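Local structure of phosphoribosylformylglycinamidine cyclo-ligase (5AVM) at residues L178-S183 / L225-L230; V88-A93 / H243-G248; L79-V84 / C126-I131. The protein probably catalyses the ATP-dependent ring closure of formylglycinamidine ribonucleotide to 5-aminoimidazole ribonucleotide, with release of ADP and phosphate, in de novo purine biosynthesis. All blocks are in the same frame, centred on the assembly; numbering follows the deposited sequence.

Interaction 1. Residues L178-S183 / L225-L230; sequences LALPSS and LKEFRL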
loop_
_atom_site.group_PDB
_atom_site.type_symbol
_atom_site.label_atom_id
_atom_site.label_comp_id
_atom_site.label_asym_id
_atom_site.label_seq_id
_atom_site.Cartn_x
_atom_site.Cartn_y
_atom_site.Cartn_z
ATOM N N LEU B 178 -16.582 -23.013 11.730
ATOM C CA LEU B 178 -15.352 -23.563 12.282
ATOM C C LEU B 178 -14.356 -22.425 12.470
ATOM O O LEU B 178 -13.951 -21.771 11.513
ATOM C CB LEU B 178 -14.794 -24.617 11.323
ATOM C CG LEU B 178 -13.742 -25.632 11.779
ATOM C CD1 LEU B 178 -13.651 -26.705 10.712
ATOM C CD2 LEU B 178 -12.381 -24.982 12.005
ATOM N N ALA B 179 -13.971 -22.183 13.715
ATOM C CA ALA B 179 -13.038 -21.120 14.010
ATOM C C ALA B 179 -11.647 -21.665 14.235
ATOM O O ALA B 179 -11.475 -22.720 14.834
ATOM C CB ALA B 179 -13.494 -20.351 15.237
ATOM N N LEU B 180 -10.656 -20.944 13.722
ATOM C CA LEU B 180 -9.260 -21.309 13.897
ATOM C C LEU B 180 -8.808 -20.320 14.967
ATOM O O LEU B 180 -9.063 -19.115 14.859
ATOM C CB LEU B 180 -8.482 -21.116 12.597
ATOM C CG LEU B 180 -9.002 -21.938 11.418
ATOM C CD1 LEU B 180 -8.053 -21.780 10.249
ATOM C CD2 LEU B 180 -9.128 -23.408 11.826
ATOM N N PRO B 181 -8.134 -20.818 16.018
ATOM C CA PRO B 181 -7.639 -20.023 17.148
ATOM C C PRO B 181 -6.666 -18.885 16.877
ATOM O O PRO B 181 -5.648 -19.063 16.213
ATOM C CB PRO B 181 -7.048 -21.085 18.071
ATOM C CG PRO B 181 -6.509 -22.092 17.102
ATOM C CD PRO B 181 -7.643 -22.209 16.108
ATOM N N SER B 182 -6.991 -17.716 17.419
ATOM C CA SER B 182 -6.147 -16.541 17.279
ATOM C C SER B 182 -5.028 -16.675 18.305
ATOM O O SER B 182 -5.160 -17.437 19.267
ATOM C CB SER B 182 -6.948 -15.260 17.536
ATOM O OG SER B 182 -7.248 -15.097 18.909
ATOM N N SER B 183 -3.937 -15.939 18.103
ATOM C CA SER B 183 -2.779 -15.993 18.992
ATOM C C SER B 183 -2.785 -14.865 20.008
ATOM O O SER B 183 -1.813 -14.657 20.735
ATOM C CB SER B 183 -1.499 -15.888 18.180
ATOM O OG SER B 183 -1.365 -14.567 17.689
ATOM N N LEU B 225 -2.104 -20.279 6.760
ATOM C CA LEU B 225 -1.763 -20.845 5.460
ATOM C C LEU B 225 -1.557 -22.361 5.578
ATOM O O LEU B 225 -2.102 -23.139 4.786
ATOM C CB LEU B 225 -0.503 -20.157 4.894
ATOM C CG LEU B 225 -0.046 -20.501 3.461
ATOM C CD1 LEU B 225 -1.208 -20.379 2.487
ATOM C CD2 LEU B 225 1.100 -19.581 3.053
ATOM N N LYS B 226 -0.782 -22.773 6.578
ATOM C CA LYS B 226 -0.510 -24.187 6.806
ATOM C C LYS B 226 -1.835 -24.940 6.957
ATOM O O LYS B 226 -2.029 -26.004 6.368
ATOM C CB LYS B 226 0.375 -24.329 8.049
ATOM C CG LYS B 226 1.630 -23.443 7.964
ATOM C CD LYS B 226 2.525 -23.485 9.206
ATOM C CE LYS B 226 3.348 -24.767 9.296
ATOM N NZ LYS B 226 4.260 -24.761 10.481
ATOM N N GLU B 227 -2.755 -24.371 7.731
ATOM C CA GLU B 227 -4.072 -24.971 7.937
ATOM C C GLU B 227 -4.748 -25.228 6.597
ATOM O O GLU B 227 -4.924 -26.373 6.188
ATOM C CB GLU B 227 -4.961 -24.039 8.754
ATOM C CG GLU B 227 -5.008 -24.323 10.236
ATOM C CD GLU B 227 -3.774 -23.886 10.981
ATOM O OE1 GLU B 227 -2.936 -23.174 10.390
ATOM O OE2 GLU B 227 -3.655 -24.248 12.173
ATOM N N PHE B 228 -5.124 -24.139 5.927
ATOM C CA PHE B 228 -5.792 -24.189 4.631
ATOM C C PHE B 228 -5.195 -25.198 3.668
ATOM O O PHE B 228 -5.925 -25.945 3.020
ATOM C CB PHE B 228 -5.794 -22.800 3.981
ATOM C CG PHE B 228 -6.892 -21.910 4.474
ATOM C CD1 PHE B 228 -6.880 -21.420 5.774
ATOM C CD2 PHE B 228 -7.980 -21.611 3.660
ATOM C CE1 PHE B 228 -7.946 -20.645 6.261
ATOM C CE2 PHE B 228 -9.049 -20.838 4.137
ATOM C CZ PHE B 228 -9.030 -20.357 5.442
ATOM N N ARG B 229 -3.873 -25.222 3.564
ATOM C CA ARG B 229 -3.230 -26.163 2.663
ATOM C C ARG B 229 -3.585 -27.596 3.045
ATOM O O ARG B 229 -3.811 -28.439 2.181
ATOM C CB ARG B 229 -1.715 -25.939 2.659
ATOM C CG ARG B 229 -1.309 -24.761 1.778
ATOM C CD ARG B 229 0.157 -24.377 1.929
ATOM N NE ARG B 229 0.569 -23.359 0.957
ATOM C CZ ARG B 229 1.712 -22.678 1.027
ATOM N NH1 ARG B 229 2.558 -22.902 2.026
ATOM N NH2 ARG B 229 2.012 -21.775 0.097
ATOM N N LEU B 230 -3.664 -27.860 4.343
ATOM C CA LEU B 230 -4.009 -29.194 4.817
ATOM C C LEU B 230 -5.411 -29.564 4.364
ATOM O O LEU B 230 -5.686 -30.723 4.051
ATOM C CB LEU B 230 -3.947 -29.255 6.342
ATOM C CG LEU B 230 -2.591 -28.988 6.990
ATOM C CD1 LEU B 230 -2.747 -29.041 8.504
ATOM C CD2 LEU B 230 -1.576 -30.017 6.503
#
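L180 reaches out from strand 176-181 to meet E227 and F228 on helix 225-233, a helix-on-sheet packing within the C-terminal alpha/beta domain of the AIR synthase fold. The strand is an inner one of a mixed sheet. The L180 side chain points at the helix, and a single methyl, CD1, does all the touching. With CG anti to its carbonyl carbon (chi1 -60°) and the rest of the chain extended, that methyl stands well off the strand. L180 and E227 pass alongside each other in opposite senses: CD1 lies 4.0 Å from E227 CG and 4.1 Å from E227 CB, so the glutamate contributes its methylenes rather than its carboxylate. The bend at its chi2 (75°) turns the acid group away from the leucine methyl. F228, one residue on, does not start out facing the strand, but its ring reaches in towards L180 and also rests on M300 and L302 of the adjacent strand 298-304 and on L92 of helix 79-92. No hydrogen bond joins the two segments, and the contact is small and apolar. Its aromatic component is the approach of L180 CD1 to F228 CE1, at 4.1 Å.

Interaction 2. Residues V88-A93 / H243-G248; sequences VNDLLA and HITGGG
H243 and D90 are joined by a histidine-carboxylate hydrogen bond between the N-terminal and C-terminal domains. ND1 of H243 donates to D90 OD1 over 2.8 Å, with an angle at the hydrogen of 164°. The acceptor lies nearly in the imidazole plane, at the ring edge, while the bond meets OD1 on its anti side, 34° out of the carboxylate plane; carboxylate and ring are nearly perpendicular. On the far side of the imidazole, NE2 is hydrogen-bonded to H221, so partners at both nitrogens fix the ring's rotation.

Non-polar contacts cover the two faces of the ring. N89 CB lies over the centre of one face, modelled too close for its exact distance to be trusted, its amide turned almost perpendicular to the imidazole; T245 CG2 lies against the opposite face, towards the rim. H243 CG is anti to the backbone N (chi1 -172°), which extends the ring towards the helix and into this sandwich. The N89 amide is itself anchored, with OD1 accepting from Y224 N and ND2 donating to R222 O.

Water-mediated contact is weak: water 1 is 3.4 Å from D90 OD2 and 3.3 Å from T245 OG1.

Within the glycine-rich segment, G248 N bonds T245 O (2.9 Å) to close a type II turn, where positive phi at G247 suits glycine. This turn leads from strand 240-243 into helix 248-252. H243, with T245 beside it, faces the last turns of helix 79-92, which is backed by strand 54-62 through T59 and by helix 225-233 through L225.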
loop_
_atom_site.group_PDB
_atom_site.type_symbol
_atom_site.label_atom_id
_atom_site.label_comp_id
_atom_site.label_asym_id
_atom_site.label_seq_id
_atom_site.Cartn_x
_atom_site.Cartn_y
_atom_site.Cartn_z
ATOM N N VAL B 88 -1.625 -12.529 4.639
ATOM C CA VAL B 88 -1.847 -13.891 4.188
ATOM C C VAL B 88 -3.284 -14.333 4.468
ATOM O O VAL B 88 -3.922 -14.954 3.620
ATOM C CB VAL B 88 -0.852 -14.871 4.872
ATOM C CG1 VAL B 88 -1.250 -16.314 4.597
ATOM C CG2 VAL B 88 0.559 -14.619 4.358
ATOM N N ASN B 89 -3.800 -13.995 5.648
ATOM C CA ASN B 89 -5.153 -14.390 6.028
ATOM C C ASN B 89 -6.252 -13.711 5.235
ATOM O O ASN B 89 -7.250 -14.343 4.912
ATOM C CB ASN B 89 -5.392 -14.152 7.524
ATOM C CG ASN B 89 -4.625 -15.128 8.410
ATOM O OD1 ASN B 89 -3.937 -16.036 7.919
ATOM N ND2 ASN B 89 -4.741 -14.946 9.728
ATOM N N ASP B 90 -6.095 -12.427 4.936
ATOM C CA ASP B 90 -7.111 -11.716 4.158
ATOM C C ASP B 90 -7.259 -12.347 2.777
ATOM O O ASP B 90 -8.317 -12.255 2.144
ATOM C CB ASP B 90 -6.745 -10.234 4.024
ATOM C CG ASP B 90 -7.379 -9.377 5.107
ATOM O OD1 ASP B 90 -7.903 -9.944 6.092
ATOM O OD2 ASP B 90 -7.356 -8.133 4.975
ATOM N N LEU B 91 -6.187 -12.994 2.324
ATOM C CA LEU B 91 -6.166 -13.660 1.031
ATOM C C LEU B 91 -6.746 -15.069 1.172
ATOM O O LEU B 91 -7.504 -15.516 0.314
ATOM C CB LEU B 91 -4.730 -13.714 0.487
ATOM C CG LEU B 91 -4.496 -13.103 -0.902
ATOM C CD1 LEU B 91 -4.809 -11.617 -0.890
ATOM C CD2 LEU B 91 -3.057 -13.320 -1.312
ATOM N N LEU B 92 -6.402 -15.762 2.260
ATOM C CA LEU B 92 -6.919 -17.108 2.499
ATOM C C LEU B 92 -8.435 -17.092 2.607
ATOM O O LEU B 92 -9.087 -18.099 2.350
ATOM C CB LEU B 92 -6.325 -17.699 3.774
ATOM C CG LEU B 92 -4.854 -18.120 3.707
ATOM C CD1 LEU B 92 -4.381 -18.530 5.101
ATOM C CD2 LEU B 92 -4.677 -19.259 2.714
ATOM N N ALA B 93 -8.992 -15.948 2.993
ATOM C CA ALA B 93 -10.440 -15.795 3.115
ATOM C C ALA B 93 -11.076 -15.814 1.730
ATOM O O ALA B 93 -12.241 -16.175 1.576
ATOM C CB ALA B 93 -10.768 -14.492 3.813
ATOM N N HIS B 243 -11.843 -13.445 8.088
ATOM C CA HIS B 243 -10.663 -13.160 8.876
ATOM C C HIS B 243 -11.232 -12.146 9.857
ATOM O O HIS B 243 -11.805 -11.144 9.433
ATOM C CB HIS B 243 -9.581 -12.515 8.020
ATOM C CG HIS B 243 -8.271 -12.362 8.727
ATOM N ND1 HIS B 243 -7.334 -11.421 8.360
ATOM C CD2 HIS B 243 -7.736 -13.037 9.771
ATOM C CE1 HIS B 243 -6.278 -11.522 9.150
ATOM N NE2 HIS B 243 -6.497 -12.496 10.014
ATOM N N ILE B 244 -11.114 -12.425 11.154
ATOM C CA ILE B 244 -11.650 -11.535 12.193
ATOM C C ILE B 244 -10.642 -10.459 12.579
ATOM O O ILE B 244 -9.796 -10.645 13.464
ATOM C CB ILE B 244 -12.071 -12.330 13.453
ATOM C CG1 ILE B 244 -12.999 -13.479 13.037
ATOM C CG2 ILE B 244 -12.765 -11.410 14.455
ATOM C CD1 ILE B 244 -14.112 -13.058 12.083
ATOM N N THR B 245 -10.763 -9.329 11.893
ATOM C CA THR B 245 -9.892 -8.193 12.076
ATOM C C THR B 245 -10.691 -7.016 12.634
ATOM O O THR B 245 -11.584 -7.213 13.453
ATOM C CB THR B 245 -9.241 -7.827 10.731
ATOM O OG1 THR B 245 -10.260 -7.667 9.736
ATOM C CG2 THR B 245 -8.283 -8.932 10.289
ATOM N N GLY B 246 -10.367 -5.802 12.195
ATOM C CA GLY B 246 -11.065 -4.624 12.681
ATOM C C GLY B 246 -12.563 -4.810 12.665
ATOM O O GLY B 246 -13.120 -5.231 11.653
ATOM N N GLY B 247 -13.218 -4.500 13.781
ATOM C CA GLY B 247 -14.664 -4.651 13.860
ATOM C C GLY B 247 -15.095 -5.917 14.583
ATOM O O GLY B 247 -16.246 -6.039 15.002
ATOM N N GLY B 248 -14.171 -6.865 14.719
ATOM C CA GLY B 248 -14.467 -8.111 15.399
ATOM C C GLY B 248 -15.360 -9.066 14.628
ATOM O O GLY B 248 -15.667 -8.860 13.453
HETATM O O HOH W 1 -10.402 -7.540 6.421
#

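Interaction 3. Residues L79-V84 / C126-I131; sequences LGFDLV and CRAHGI
Two aromatic rings, those of F81 and H129, reach across between helices 79-92 and 112-129, each meeting one aliphatic group. F81 CE2 lies 4.1 Å from A128 CB, and the phenyl ring also touches E124 and A125 one turn earlier. The H129 imidazole brings CD2 to 4.1 Å from V84 CG1, the valine and histidine running past each other in opposite directions; NE2 of that ring is hydrogen-bonded to N85 OD1, which ties it to the facing helix. V84 divides its work between two methyls: CG1, anti to the backbone N (chi1 170°), goes to the histidine, while CG2 packs 3.8 Å from C126 SG. On the sheet side, V84 and C126 both touch F101 of strand 97-107. The second helix ends in a Schellman motif, with G130 as the positive-phi C-prime residue: I131 N bonds C126 O (3.0 Å) and G130 N, weakly, R127 O. H129 N also reaches C126 O, from the opposite face of its plane to I131 N. Together the helices lie side by side on the four-stranded sheet of the N-terminal domain, an alpha/beta layer in which helix 112-129 is the connection of a beta-alpha-beta crossover from strand 97-107 to the parallel strand 137-140.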
loop_
_atom_site.group_PDB
_atom_site.type_symbol
_atom_site.label_atom_id
_atom_site.label_comp_id
_atom_site.label_asym_id
_atom_site.label_seq_id
_atom_site.Cartn_x
_atom_site.Cartn_y
_atom_site.Cartn_z
ATOM N N LEU B 79 6.632 -7.261 14.345
ATOM C CA LEU B 79 5.804 -6.477 13.433
ATOM C C LEU B 79 5.837 -6.996 11.992
ATOM O O LEU B 79 4.859 -6.853 11.252
ATOM C CB LEU B 79 6.209 -4.996 13.503
ATOM C CG LEU B 79 5.975 -4.358 14.882
ATOM C CD1 LEU B 79 6.270 -2.870 14.834
ATOM C CD2 LEU B 79 4.539 -4.582 15.314
ATOM N N GLY B 80 6.949 -7.615 11.604
ATOM C CA GLY B 80 7.053 -8.153 10.261
ATOM C C GLY B 80 6.076 -9.295 10.057
ATOM O O GLY B 80 5.511 -9.463 8.981
ATOM N N PHE B 81 5.872 -10.098 11.090
ATOM C CA PHE B 81 4.937 -11.206 10.974
ATOM C C PHE B 81 3.498 -10.714 11.104
ATOM O O PHE B 81 2.589 -11.251 10.466
ATOM C CB PHE B 81 5.239 -12.282 12.029
ATOM C CG PHE B 81 6.537 -13.011 11.794
ATOM C CD1 PHE B 81 7.761 -12.366 11.988
ATOM C CD2 PHE B 81 6.536 -14.335 11.353
ATOM C CE1 PHE B 81 8.964 -13.025 11.747
ATOM C CE2 PHE B 81 7.734 -15.007 11.107
ATOM C CZ PHE B 81 8.952 -14.349 11.305
ATOM N N ASP B 82 3.291 -9.690 11.925
ATOM C CA ASP B 82 1.956 -9.141 12.107
ATOM C C ASP B 82 1.374 -8.702 10.776
ATOM O O ASP B 82 0.221 -8.995 10.474
ATOM C CB ASP B 82 1.978 -7.952 13.076
ATOM C CG ASP B 82 2.069 -8.387 14.541
ATOM O OD1 ASP B 82 1.217 -9.194 14.987
ATOM O OD2 ASP B 82 2.988 -7.918 15.253
ATOM N N LEU B 83 2.172 -8.006 9.972
ATOM C CA LEU B 83 1.714 -7.527 8.666
ATOM C C LEU B 83 1.544 -8.638 7.628
ATOM O O LEU B 83 0.490 -8.772 7.005
ATOM C CB LEU B 83 2.691 -6.479 8.124
ATOM C CG LEU B 83 2.343 -5.905 6.753
ATOM C CD1 LEU B 83 0.903 -5.404 6.743
ATOM C CD2 LEU B 83 3.312 -4.790 6.428
ATOM N N VAL B 84 2.596 -9.426 7.444
ATOM C CA VAL B 84 2.586 -10.516 6.480
ATOM C C VAL B 84 1.494 -11.536 6.787
ATOM O O VAL B 84 0.726 -11.918 5.897
ATOM C CB VAL B 84 3.971 -11.203 6.439
ATOM C CG1 VAL B 84 3.917 -12.479 5.620
ATOM C CG2 VAL B 84 4.986 -10.240 5.842
ATOM N N CYS B 126 8.195 -13.360 5.465
ATOM C CA CYS B 126 7.937 -13.809 4.105
ATOM C C CYS B 126 8.629 -15.122 3.814
ATOM O O CYS B 126 7.988 -16.071 3.379
ATOM C CB CYS B 126 8.404 -12.771 3.091
ATOM S SG CYS B 126 7.388 -11.309 3.047
ATOM N N ARG B 127 9.935 -15.183 4.051
ATOM C CA ARG B 127 10.649 -16.418 3.773
ATOM C C ARG B 127 10.160 -17.559 4.660
ATOM O O ARG B 127 10.379 -18.730 4.346
ATOM C CB ARG B 127 12.172 -16.229 3.892
ATOM C CG ARG B 127 12.718 -15.971 5.267
ATOM C CD ARG B 127 14.253 -15.876 5.235
ATOM N NE ARG B 127 14.902 -17.126 4.828
ATOM C CZ ARG B 127 15.334 -17.397 3.596
ATOM N NH1 ARG B 127 15.195 -16.506 2.619
ATOM N NH2 ARG B 127 15.914 -18.565 3.341
ATOM N N ALA B 128 9.474 -17.216 5.749
ATOM C CA ALA B 128 8.931 -18.218 6.663
ATOM C C ALA B 128 7.769 -18.928 5.977
ATOM O O ALA B 128 7.444 -20.076 6.302
ATOM C CB ALA B 128 8.447 -17.559 7.951
ATOM N N HIS B 129 7.155 -18.235 5.020
ATOM C CA HIS B 129 6.026 -18.775 4.275
ATOM C C HIS B 129 6.406 -19.095 2.836
ATOM O O HIS B 129 5.560 -19.511 2.049
ATOM C CB HIS B 129 4.874 -17.775 4.279
ATOM C CG HIS B 129 4.276 -17.550 5.631
ATOM N ND1 HIS B 129 3.613 -18.540 6.325
ATOM C CD2 HIS B 129 4.229 -16.446 6.414
ATOM C CE1 HIS B 129 3.181 -18.055 7.474
ATOM N NE2 HIS B 129 3.542 -16.787 7.553
ATOM N N GLY B 130 7.677 -18.899 2.498
ATOM C CA GLY B 130 8.132 -19.163 1.143
ATOM C C GLY B 130 7.562 -18.170 0.147
ATOM O O GLY B 130 7.441 -18.454 -1.043
ATOM N N ILE B 131 7.210 -16.992 0.641
ATOM C CA ILE B 131 6.639 -15.952 -0.195
ATOM C C ILE B 131 7.731 -14.987 -0.644
ATOM O O ILE B 131 8.443 -14.412 0.187
ATOM C CB ILE B 131 5.557 -15.155 0.586
ATOM C CG1 ILE B 131 4.463 -16.106 1.067
ATOM C CG2 ILE B 131 4.956 -14.066 -0.288
ATOM C CD1 ILE B 131 3.520 -15.478 2.066
#

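From the N terminus, helix 79-92 opens two contacts in succession: its first turns belong to interaction 3, its last to interaction 2. Interaction 3 closes first, at 126-131, keeping its loop within the N-terminal domain. Interaction 1 then opens at strand 176-181 and closes at helix 225-233, a loop wholly of the C-terminal domain. Interaction 2 closes last, at 243-248; its long loop contains interaction 1 and crosses interaction 3, and it joins the two domains. The contacts abut: V88 CG2 lies 3.8 Å from I131 CD1, linking interactions 2 and 3, and L225 CB lies 3.9 Å from V88 CG1, linking 1 and 2. Helix 79-92 thus touches both helix 112-129 of its own domain and helix 225-233 of the C-terminal domain.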